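Local coordinates for cell cycle serine/threonine-protein kinase CDC5/MSD2 (Saccharomyces cerevisiae, PDB 6MF4), which phosphorylates serine and threonine residues of cell-cycle proteins to drive mitotic exit, and is represented here by its C-terminal polo-box domain, at residues Thr129-Ile142 / Phe188-Leu200. Sequence-based numbering, arbitrary orientation. Where two conformers were deposited one is given.
Sequences TVLRLADAEEFWYI and FGREEYHKDDVFL. With ZN (zinc ion), chain C.
W140 meets F188, H194 and D197 of the 188-200 loop through different parts of its indole. With CG anti to its own carbonyl carbon (chi1 -64°), W140 CB lies 4.1 Å from F188 CE1. Beyond it, CG, CD1 and CD2 pass under the edge of F188, whose CD1 sits 3.3 Å from W140 CE2, over the middle of the face; planes 56° apart make this an edge-to-face pair. W140 NE1 donates to D197 OD2 (2.8 Å, N-H...O 156°), which accepts through its anti lone pair. D197 OD2 also accepts from H194 ND1 at 2.7 Å; this bond and the zinc bond at NE2 together restrain how the imidazole turns. W140 CZ2 leans edge-on over one face of H194, 3.6 Å from H194 CG, and W140 CH2 ends 3.7 Å from F188 O. A leucine in place of W140 would probably leave D197 OD2 without its indole donor and H194 without the edge packed against one face. Y193 OH donates to D135 OD2 (2.6 Å), a neighbouring link between loop and turn, with ring and carboxylate nearly coplanar. H194 NE2 and E138 OE1 each bind zinc at 2.0 Å, and H154 supplies a third protein ligand: a zinc site whose first-shell histidine is hydrogen-bonded to a second-shell carboxylate, D197, clamping the linker before strand 200-205 onto the antiparallel sheet of polo box 1.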
loop_
_atom_site.group_PDB
_atom_site.type_symbol
_atom_site.label_atom_id
_atom_site.label_comp_id
_atom_site.label_asym_id
_atom_site.label_seq_id
_atom_site.Cartn_x
_atom_site.Cartn_y
_atom_site.Cartn_z
ATOM N N THR A 129 -13.660 -5.810 1.260
ATOM C CA THR A 129 -13.204 -4.714 2.105
ATOM C C THR A 129 -14.317 -3.702 2.353
ATOM O O THR A 129 -15.108 -3.409 1.454
ATOM C CB THR A 129 -12.006 -3.981 1.467
ATOM O OG1 THR A 129 -10.865 -4.845 1.448
ATOM C CG2 THR A 129 -11.658 -2.703 2.241
ATOM N N VAL A 130 -14.380 -3.189 3.579
ATOM C CA VAL A 130 -15.092 -1.947 3.848
ATOM C C VAL A 130 -14.045 -0.891 4.158
ATOM O O VAL A 130 -13.208 -1.072 5.047
ATOM C CB VAL A 130 -16.093 -2.059 5.017
ATOM C CG1 VAL A 130 -16.612 -0.677 5.422
ATOM C CG2 VAL A 130 -17.254 -2.949 4.636
ATOM N N LEU A 131 -14.080 0.191 3.389
ATOM C CA LEU A 131 -13.221 1.337 3.619
ATOM C C LEU A 131 -14.069 2.463 4.202
ATOM O O LEU A 131 -14.863 3.081 3.502
ATOM C CB LEU A 131 -12.533 1.777 2.325
ATOM C CG LEU A 131 -11.508 2.905 2.473
ATOM C CD1 LEU A 131 -10.285 2.431 3.248
ATOM C CD2 LEU A 131 -11.108 3.453 1.112
ATOM N N ARG A 132 -13.899 2.695 5.498
ATOM C CA ARG A 132 -14.621 3.728 6.232
ATOM C C ARG A 132 -13.885 5.062 6.128
ATOM O O ARG A 132 -12.764 5.193 6.617
ATOM C CB ARG A 132 -14.764 3.295 7.693
ATOM C CG ARG A 132 -15.446 4.266 8.644
ATOM C CD ARG A 132 -14.996 3.938 10.060
ATOM N NE ARG A 132 -15.742 4.632 11.109
ATOM C CZ ARG A 132 -15.379 5.787 11.662
ATOM N NH1 ARG A 132 -14.284 6.427 11.257
ATOM N NH2 ARG A 132 -16.130 6.316 12.617
ATOM N N LEU A 133 -14.509 6.055 5.500
ATOM C CA LEU A 133 -13.860 7.352 5.350
ATOM C C LEU A 133 -13.730 8.046 6.697
ATOM O O LEU A 133 -14.499 7.795 7.624
ATOM C CB LEU A 133 -14.618 8.247 4.367
ATOM C CG LEU A 133 -14.251 8.029 2.897
ATOM C CD1 LEU A 133 -14.880 6.759 2.376
ATOM C CD2 LEU A 133 -14.661 9.216 2.043
ATOM N N ALA A 134 -12.734 8.917 6.792
ATOM C CA ALA A 134 -12.424 9.606 8.031
ATOM C C ALA A 134 -13.577 10.490 8.500
ATOM O O ALA A 134 -13.643 10.858 9.671
ATOM C CB ALA A 134 -11.166 10.436 7.853
ATOM N N ASP A 135 -14.485 10.831 7.592
ATOM C CA ASP A 135 -15.596 11.711 7.944
ATOM C C ASP A 135 -16.634 10.998 8.813
ATOM O O ASP A 135 -17.542 11.631 9.353
ATOM C CB ASP A 135 -16.254 12.285 6.683
ATOM C CG ASP A 135 -16.738 11.214 5.715
ATOM O OD1 ASP A 135 -17.067 10.090 6.144
ATOM O OD2 ASP A 135 -16.824 11.519 4.508
ATOM N N ALA A 136 -16.486 9.684 8.954
ATOM C CA ALA A 136 -17.401 8.876 9.755
ATOM C C ALA A 136 -18.843 8.969 9.262
ATOM O O ALA A 136 -19.778 8.830 10.050
ATOM C CB ALA A 136 -17.328 9.289 11.228
ATOM N N GLU A 137 -19.022 9.196 7.963
ATOM C CA GLU A 137 -20.363 9.203 7.368
ATOM C C GLU A 137 -20.448 8.374 6.086
ATOM O O GLU A 137 -21.509 7.831 5.773
ATOM C CB GLU A 137 -20.819 10.644 7.083
ATOM C CG GLU A 137 -22.057 10.787 6.171
ATOM C CD GLU A 137 -23.292 10.028 6.658
ATOM O OE1 GLU A 137 -24.317 10.053 5.941
ATOM O OE2 GLU A 137 -23.254 9.410 7.743
ATOM N N GLU A 138 -19.346 8.276 5.346
ATOM C CA GLU A 138 -19.342 7.525 4.091
ATOM C C GLU A 138 -18.432 6.305 4.166
ATOM O O GLU A 138 -17.429 6.313 4.881
ATOM C CB GLU A 138 -18.896 8.417 2.929
ATOM C CG GLU A 138 -19.710 9.692 2.766
ATOM C CD GLU A 138 -19.687 10.217 1.344
ATOM O OE1 GLU A 138 -18.639 10.094 0.677
ATOM O OE2 GLU A 138 -20.721 10.753 0.890
ATOM N N PHE A 139 -18.782 5.259 3.423
ATOM C CA PHE A 139 -17.879 4.124 3.265
ATOM C C PHE A 139 -18.043 3.481 1.896
ATOM O O PHE A 139 -19.073 3.636 1.236
ATOM C CB PHE A 139 -18.090 3.086 4.385
ATOM C CG PHE A 139 -19.371 2.300 4.283
ATOM C CD1 PHE A 139 -20.536 2.763 4.873
ATOM C CD2 PHE A 139 -19.400 1.076 3.632
ATOM C CE1 PHE A 139 -21.712 2.028 4.802
ATOM C CE2 PHE A 139 -20.571 0.338 3.555
ATOM C CZ PHE A 139 -21.732 0.822 4.133
ATOM N N TRP A 140 -16.986 2.792 1.475
ATOM C CA TRP A 140 -16.998 1.946 0.291
ATOM C C TRP A 140 -17.081 0.484 0.689
ATOM O O TRP A 140 -16.376 0.054 1.598
ATOM C CB TRP A 140 -15.731 2.130 -0.547
ATOM C CG TRP A 140 -15.533 3.469 -1.147
ATOM C CD1 TRP A 140 -14.721 4.463 -0.684
ATOM C CD2 TRP A 140 -16.134 3.967 -2.345
ATOM N NE1 TRP A 140 -14.781 5.550 -1.519
ATOM C CE2 TRP A 140 -15.645 5.274 -2.546
ATOM C CE3 TRP A 140 -17.039 3.436 -3.271
ATOM C CZ2 TRP A 140 -16.030 6.058 -3.631
ATOM C CZ3 TRP A 140 -17.419 4.217 -4.352
ATOM C CH2 TRP A 140 -16.914 5.512 -4.523
ATOM N N TYR A 141 -17.935 -0.273 0.006
ATOM C CA TYR A 141 -17.890 -1.730 0.070
ATOM C C TYR A 141 -17.217 -2.240 -1.195
ATOM O O TYR A 141 -17.700 -2.006 -2.303
ATOM C CB TYR A 141 -19.285 -2.332 0.217
ATOM C CG TYR A 141 -19.272 -3.847 0.206
ATOM C CD1 TYR A 141 -18.608 -4.559 1.193
ATOM C CD2 TYR A 141 -19.921 -4.561 -0.791
ATOM C CE1 TYR A 141 -18.590 -5.944 1.187
ATOM C CE2 TYR A 141 -19.912 -5.943 -0.804
ATOM C CZ TYR A 141 -19.245 -6.627 0.186
ATOM O OH TYR A 141 -19.228 -8.003 0.181
ATOM N N ILE A 142 -16.088 -2.920 -1.020
ATOM C CA ILE A 142 -15.262 -3.358 -2.136
ATOM C C ILE A 142 -15.286 -4.876 -2.248
ATOM O O ILE A 142 -14.953 -5.585 -1.299
ATOM C CB ILE A 142 -13.815 -2.876 -1.979
ATOM C CG1 ILE A 142 -13.783 -1.352 -1.844
ATOM C CG2 ILE A 142 -12.981 -3.299 -3.176
ATOM C CD1 ILE A 142 -12.533 -0.818 -1.221
ATOM N N PHE A 188 -12.874 4.133 -7.626
ATOM C CA PHE A 188 -13.679 5.035 -6.802
ATOM C C PHE A 188 -14.236 6.250 -7.541
ATOM O O PHE A 188 -14.678 7.211 -6.909
ATOM C CB PHE A 188 -12.846 5.508 -5.609
ATOM C CG PHE A 188 -12.308 4.388 -4.766
ATOM C CD1 PHE A 188 -13.159 3.615 -3.995
ATOM C CD2 PHE A 188 -10.956 4.110 -4.745
ATOM C CE1 PHE A 188 -12.671 2.584 -3.222
ATOM C CE2 PHE A 188 -10.460 3.081 -3.972
ATOM C CZ PHE A 188 -11.319 2.318 -3.209
ATOM N N GLY A 189 -14.224 6.213 -8.870
ATOM C CA GLY A 189 -14.816 7.284 -9.655
ATOM C C GLY A 189 -13.934 8.516 -9.751
ATOM O O GLY A 189 -12.730 8.443 -9.499
ATOM N N ARG A 190 -14.541 9.647 -10.107
ATOM C CA ARG A 190 -13.798 10.881 -10.354
ATOM C C ARG A 190 -14.349 12.094 -9.600
ATOM O O ARG A 190 -13.915 13.218 -9.840
ATOM C CB ARG A 190 -13.778 11.186 -11.856
ATOM N N GLU A 191 -15.307 11.868 -8.702
ATOM C CA GLU A 191 -15.793 12.932 -7.827
ATOM C C GLU A 191 -14.622 13.483 -7.022
ATOM O O GLU A 191 -13.716 12.736 -6.653
ATOM C CB GLU A 191 -16.897 12.424 -6.892
ATOM C CG GLU A 191 -18.314 12.689 -7.390
ATOM C CD GLU A 191 -18.833 14.057 -6.975
ATOM O OE1 GLU A 191 -19.132 14.244 -5.777
ATOM O OE2 GLU A 191 -18.936 14.945 -7.843
ATOM N N GLU A 192 -14.637 14.786 -6.758
ATOM C CA GLU A 192 -13.510 15.445 -6.098
ATOM C C GLU A 192 -13.189 14.842 -4.731
ATOM O O GLU A 192 -12.022 14.703 -4.360
ATOM C CB GLU A 192 -13.785 16.943 -5.941
ATOM C CG GLU A 192 -13.587 17.748 -7.220
ATOM C CD GLU A 192 -14.784 17.709 -8.156
ATOM O OE1 GLU A 192 -15.829 17.127 -7.787
ATOM O OE2 GLU A 192 -14.674 18.272 -9.268
ATOM N N TYR A 193 -14.229 14.468 -3.998
ATOM C CA TYR A 193 -14.085 13.953 -2.641
ATOM C C TYR A 193 -13.455 12.561 -2.602
ATOM O O TYR A 193 -12.986 12.128 -1.549
ATOM C CB TYR A 193 -15.459 13.923 -1.965
ATOM C CG TYR A 193 -15.456 13.840 -0.453
ATOM C CD1 TYR A 193 -14.950 14.879 0.324
ATOM C CD2 TYR A 193 -16.006 12.744 0.203
ATOM C CE1 TYR A 193 -14.967 14.815 1.707
ATOM C CE2 TYR A 193 -16.032 12.674 1.588
ATOM C CZ TYR A 193 -15.515 13.711 2.332
ATOM O OH TYR A 193 -15.528 13.639 3.705
ATOM N N HIS A 194 -13.425 11.881 -3.750
ATOM C CA HIS A 194 -13.033 10.471 -3.803
ATOM C C HIS A 194 -11.882 10.160 -4.753
ATOM O O HIS A 194 -11.419 9.022 -4.807
ATOM C CB HIS A 194 -14.234 9.617 -4.209
ATOM C CG HIS A 194 -15.313 9.579 -3.175
ATOM N ND1 HIS A 194 -15.098 9.112 -1.901
ATOM C CD2 HIS A 194 -16.612 9.957 -3.230
ATOM C CE1 HIS A 194 -16.222 9.201 -1.207
ATOM N NE2 HIS A 194 -17.151 9.713 -1.991
ATOM N N LYS A 195 -11.406 11.153 -5.493
ATOM C CA LYS A 195 -10.512 10.863 -6.609
ATOM C C LYS A 195 -9.158 10.327 -6.144
ATOM O O LYS A 195 -8.470 9.649 -6.906
ATOM C CB LYS A 195 -10.326 12.106 -7.481
ATOM C CG LYS A 195 -9.383 13.151 -6.933
ATOM C CD LYS A 195 -9.430 14.380 -7.817
ATOM C CE LYS A 195 -8.414 15.423 -7.410
ATOM N NZ LYS A 195 -8.647 16.701 -8.141
ATOM N N ASP A 196 -8.798 10.597 -4.892
ATOM C CA ASP A 196 -7.540 10.110 -4.326
ATOM C C ASP A 196 -7.760 8.948 -3.359
ATOM O O ASP A 196 -6.861 8.590 -2.599
ATOM C CB ASP A 196 -6.799 11.244 -3.609
ATOM C CG ASP A 196 -6.206 12.260 -4.573
ATOM O OD1 ASP A 196 -5.699 11.851 -5.639
ATOM O OD2 ASP A 196 -6.242 13.469 -4.261
ATOM N N ASP A 197 -8.947 8.352 -3.390
ATOM C CA ASP A 197 -9.262 7.259 -2.475
ATOM C C ASP A 197 -8.411 6.036 -2.796
ATOM O O ASP A 197 -8.145 5.738 -3.956
ATOM C CB ASP A 197 -10.751 6.902 -2.535
ATOM C CG ASP A 197 -11.629 7.907 -1.799
ATOM O OD1 ASP A 197 -11.117 8.980 -1.407
ATOM O OD2 ASP A 197 -12.834 7.626 -1.619
ATOM N N VAL A 198 -8.010 5.332 -1.745
ATOM C CA VAL A 198 -7.111 4.190 -1.841
ATOM C C VAL A 198 -7.521 3.131 -0.828
ATOM O O VAL A 198 -7.997 3.471 0.256
ATOM C CB VAL A 198 -5.648 4.617 -1.579
ATOM C CG1 VAL A 198 -4.726 3.415 -1.470
ATOM C CG2 VAL A 198 -5.160 5.560 -2.667
ATOM N N PHE A 199 -7.347 1.858 -1.180
ATOM C CA PHE A 199 -7.518 0.774 -0.219
ATOM C C PHE A 199 -6.378 -0.229 -0.351
ATOM O O PHE A 199 -5.603 -0.194 -1.315
ATOM C CB PHE A 199 -8.876 0.077 -0.398
ATOM C CG PHE A 199 -8.965 -0.807 -1.611
ATOM C CD1 PHE A 199 -9.105 -0.264 -2.875
ATOM C CD2 PHE A 199 -8.942 -2.188 -1.480
ATOM C CE1 PHE A 199 -9.199 -1.081 -3.992
ATOM C CE2 PHE A 199 -9.037 -3.007 -2.590
ATOM C CZ PHE A 199 -9.161 -2.451 -3.847
ATOM N N LEU A 200 -6.280 -1.112 0.633
ATOM C CA LEU A 200 -5.234 -2.125 0.669
ATOM C C LEU A 200 -5.661 -3.360 -0.115
ATOM O O LEU A 200 -6.643 -4.006 0.232
ATOM C CB LEU A 200 -4.921 -2.503 2.114
ATOM C CG LEU A 200 -3.869 -3.586 2.340
ATOM C CD1 LEU A 200 -2.516 -3.087 1.879
ATOM C CD2 LEU A 200 -3.837 -3.983 3.810
HETATM ZN ZN ZN C . -18.963 10.179 -1.272
HETATM O O HOH W 1 -8.504 -3.698 2.194
#